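Local coordinates for protein dehydrogenase (Thermotoga maritima, PDB 3EZY) that catalyses the NAD(+)-dependent oxidation of myo-inositol to scyllo-inosose, probably as a step in myo-inositol degradation, at residues Lys95-Asn100 with Asp105-Glu110. Numbering follows the deposited sequence. Where two conformers were deposited one is given.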
ATOM      1  N   LYS A  95      -6.675  33.113   6.764  1.00 24.47           N
ATOM      2  CA  LYS A  95      -7.596  32.517   7.695  1.00 25.56           C
ATOM      3  C   LYS A  95      -7.243  32.958   9.107  1.00 26.55           C
ATOM      4  O   LYS A  95      -6.053  33.066   9.440  1.00 25.70           O
ATOM      5  CB  LYS A  95      -7.475  30.966   7.610  1.00 26.29           C
ATOM      6  CG  LYS A  95      -7.946  30.209   8.893  1.00 27.80           C
ATOM      7  CD  LYS A  95      -6.879  30.087   9.991  1.00 28.14           C
ATOM      8  CE  LYS A  95      -7.284  29.089  11.054  1.00 24.94           C
ATOM      9  NZ  LYS A  95      -6.620  29.331  12.378  1.00 29.24           N
ATOM     10  N   PRO A  96      -8.269  33.215   9.961  1.00 26.60           N
ATOM     11  CA  PRO A  96      -9.663  33.377   9.599  1.00 27.26           C
ATOM     12  C   PRO A  96      -9.889  34.858   9.317  1.00 28.74           C
ATOM     13  O   PRO A  96      -9.151  35.698   9.843  1.00 29.06           O
ATOM     14  CB  PRO A  96     -10.386  33.015  10.884  1.00 27.14           C
ATOM     15  CG  PRO A  96      -9.505  33.581  11.914  1.00 27.29           C
ATOM     16  CD  PRO A  96      -8.086  33.256  11.417  1.00 26.52           C
ATOM     17  N   LEU A  97     -10.879  35.166   8.489  1.00 29.10           N
ATOM     18  CA  LEU A  97     -11.244  36.550   8.202  1.00 29.37           C
ATOM     19  C   LEU A  97     -11.373  37.335   9.491  1.00 29.78           C
ATOM     20  O   LEU A  97     -10.705  38.342   9.690  1.00 30.25           O
ATOM     21  CB  LEU A  97     -12.582  36.574   7.475  1.00 29.51           C
ATOM     22  CG  LEU A  97     -12.553  36.266   5.988  1.00 28.57           C
ATOM     23  CD1 LEU A  97     -13.941  36.593   5.416  1.00 25.95           C
ATOM     24  CD2 LEU A  97     -11.468  37.095   5.314  1.00 26.49           C
ATOM     25  N   SER A  98     -12.262  36.881  10.356  1.00 29.57           N
ATOM     26  CA  SER A  98     -12.406  37.427  11.696  1.00 29.84           C
ATOM     27  C   SER A  98     -13.157  36.387  12.515  1.00 29.75           C
ATOM     28  O   SER A  98     -13.790  35.479  11.954  1.00 30.15           O
ATOM     29  CB  SER A  98     -13.203  38.752  11.679  1.00 30.38           C
ATOM     30  OG  SER A  98     -13.315  39.233  13.013  1.00 31.03           O
ATOM     31  N   LEU A  99     -13.081  36.484  13.837  1.00 29.23           N
ATOM     32  CA  LEU A  99     -13.896  35.633  14.677  1.00 28.90           C
ATOM     33  C   LEU A  99     -15.218  36.300  14.983  1.00 29.51           C
ATOM     34  O   LEU A  99     -16.029  35.723  15.668  1.00 29.03           O
ATOM     35  CB  LEU A  99     -13.195  35.286  15.998  1.00 28.68           C
ATOM     36  CG  LEU A  99     -11.791  34.713  15.765  1.00 27.51           C
ATOM     37  CD1 LEU A  99     -10.954  34.568  17.058  1.00 27.70           C
ATOM     38  CD2 LEU A  99     -11.825  33.462  14.946  1.00 25.92           C
ATOM     39  N   ASN A 100     -15.428  37.509  14.464  1.00 29.74           N
ATOM     40  CA  ASN A 100     -16.630  38.281  14.768  1.00 30.43           C
ATOM     41  C   ASN A 100     -17.522  38.395  13.544  1.00 29.71           C
ATOM     42  O   ASN A 100     -17.179  39.028  12.548  1.00 29.35           O
ATOM     43  CB  ASN A 100     -16.227  39.666  15.263  1.00 30.77           C
ATOM     44  CG  ASN A 100     -17.416  40.500  15.650  1.00 34.10           C
ATOM     45  OD1 ASN A 100     -18.124  41.024  14.794  1.00 35.13           O
ATOM     46  ND2 ASN A 100     -17.658  40.612  16.957  1.00 35.04           N
ATOM     47  N   ASP A 105     -19.285  40.590   8.025  1.00 26.52           N
ATOM     48  CA  ASP A 105     -20.324  41.207   7.156  1.00 27.77           C
ATOM     49  C   ASP A 105     -19.840  42.571   6.658  1.00 27.04           C
ATOM     50  O   ASP A 105     -20.000  42.926   5.500  1.00 27.38           O
ATOM     51  CB  ASP A 105     -21.696  41.308   7.880  1.00 28.11           C
ATOM     52  CG  ASP A 105     -22.454  39.953   7.922  1.00 31.79           C
ATOM     53  OD1 ASP A 105     -22.313  39.139   6.963  1.00 34.13           O
ATOM     54  OD2 ASP A 105     -23.179  39.686   8.924  1.00 34.24           O
ATOM     55  N   ARG A 106     -19.201  43.332   7.524  1.00 27.35           N
ATOM     56  CA  ARG A 106     -18.664  44.635   7.109  0.50 28.30           C
ATOM     57  C   ARG A 106     -17.553  44.534   6.068  1.00 28.00           C
ATOM     58  O   ARG A 106     -17.512  45.305   5.091  1.00 28.66           O
ATOM     59  CB  ARG A 106     -18.163  45.428   8.306  0.50 28.54           C
ATOM     60  CG  ARG A 106     -19.111  46.535   8.741  0.50 31.93           C
ATOM     61  CD  ARG A 106     -18.336  47.791   9.112  0.50 36.04           C
ATOM     62  NE  ARG A 106     -18.198  48.708   7.982  0.50 38.50           N
ATOM     63  CZ  ARG A 106     -17.458  49.812   8.023  0.50 39.44           C
ATOM     64  NH1 ARG A 106     -16.802  50.118   9.137  0.50 38.32           N
ATOM     65  NH2 ARG A 106     -17.375  50.610   6.962  0.50 39.94           N
ATOM     66  N   MET A 107     -16.639  43.577   6.271  1.00 27.87           N
ATOM     67  CA  MET A 107     -15.531  43.308   5.326  1.00 25.75           C
ATOM     68  C   MET A 107     -16.075  43.005   3.919  1.00 25.92           C
ATOM     69  O   MET A 107     -15.650  43.577   2.906  1.00 25.73           O
ATOM     70  CB  MET A 107     -14.684  42.126   5.877  1.00 25.28           C
ATOM     71  CG  MET A 107     -13.911  42.426   7.198  1.00 25.33           C
ATOM     72  SD  MET A 107     -13.304  40.982   8.174  1.00 17.53           S
ATOM     73  CE  MET A 107     -11.866  40.610   7.184  1.00 19.95           C
ATOM     74  N   ILE A 108     -17.026  42.083   3.844  1.00 25.99           N
ATOM     75  CA  ILE A 108     -17.691  41.756   2.593  1.00 25.73           C
ATOM     76  C   ILE A 108     -18.439  42.958   1.985  1.00 27.60           C
ATOM     77  O   ILE A 108     -18.279  43.253   0.813  1.00 27.66           O
ATOM     78  CB  ILE A 108     -18.682  40.598   2.817  1.00 26.57           C
ATOM     79  CG1 ILE A 108     -17.937  39.279   3.110  1.00 23.71           C
ATOM     80  CG2 ILE A 108     -19.640  40.468   1.640  1.00 26.02           C
ATOM     81  CD1 ILE A 108     -18.837  38.180   3.720  1.00 23.47           C
ATOM     82  N   GLU A 109     -19.243  43.667   2.783  1.00 28.49           N
ATOM     83  CA  GLU A 109     -19.907  44.911   2.301  1.00 30.34           C
ATOM     84  C   GLU A 109     -18.971  45.963   1.683  1.00 29.25           C
ATOM     85  O   GLU A 109     -19.202  46.461   0.591  1.00 28.36           O
ATOM     86  CB  GLU A 109     -20.598  45.596   3.471  1.00 30.88           C
ATOM     87  CG  GLU A 109     -21.960  46.178   3.146  1.00 39.61           C
ATOM     88  CD  GLU A 109     -23.093  45.352   3.799  1.00 50.12           C
ATOM     89  OE1 GLU A 109     -22.782  44.627   4.786  1.00 52.09           O
ATOM     90  OE2 GLU A 109     -24.275  45.443   3.335  1.00 52.58           O
ATOM     91  N   GLU A 110     -17.919  46.324   2.410  1.00 29.28           N
ATOM     92  CA  GLU A 110     -16.980  47.374   1.936  1.00 29.57           C
ATOM     93  C   GLU A 110     -16.176  46.993   0.701  1.00 29.25           C
ATOM     94  O   GLU A 110     -16.013  47.801  -0.234  1.00 29.72           O
ATOM     95  CB  GLU A 110     -16.053  47.808   3.064  1.00 29.44           C
ATOM     96  CG  GLU A 110     -16.826  48.249   4.279  1.00 31.22           C
ATOM     97  CD  GLU A 110     -17.342  49.677   4.111  1.00 38.04           C
ATOM     98  OE1 GLU A 110     -16.627  50.468   3.479  1.00 36.35           O
ATOM     99  OE2 GLU A 110     -18.459  49.989   4.582  1.00 41.67           O
TER
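Met107 reaches from its helix to Leu97 and Ser98 in a buried contact that no hydrogen bond crosses. Its methyl lies against a backbone oxygen as well as carbon: CE is 3.6 Å from Leu97 O and 4.0 Å from Leu97 CD2, while SD rests 4.2 Å from Ser98 CB. CG stands anti to the carbonyl carbon (chi1 -67°) and the chain then runs out nearly straight before bending at chi3 (79°), which brings the methyl against Leu97. A long, unbranched methionine suits a gap in which the nearest CA atoms, Leu97 and Met107, are 8.5 Å apart; Leu97 offers a branched apolar end to the methyl and to Val104. Cutting Met107 back to alanine would remove SD and CE and probably open a gap beside Leu97 CD2 and Ser98 CB, and also against Val81 of helix 77-86. In the Rossmann fold of this Gfo/Idh/MocA enzyme, 95-100 is the loop leaving parallel strand 90-94, with a cis peptide bond before Pro96; the helix it leads into, 101-114, folds back to cover it. Hydrogen bonds close the end of the loop and start the helix. Ser98 is small enough to set CB near the sulfur while its OG, anti to its own N (chi1 180°), accepts from Asn100 N at 3.1 Å, an ST turn; Asn100, the N-cap, offers OD1 to Asp103 N. In one of its two conformers, exposed Arg106 forms a salt bridge through NH2 to OE2 of buried Glu110, which packs on helix 77-86.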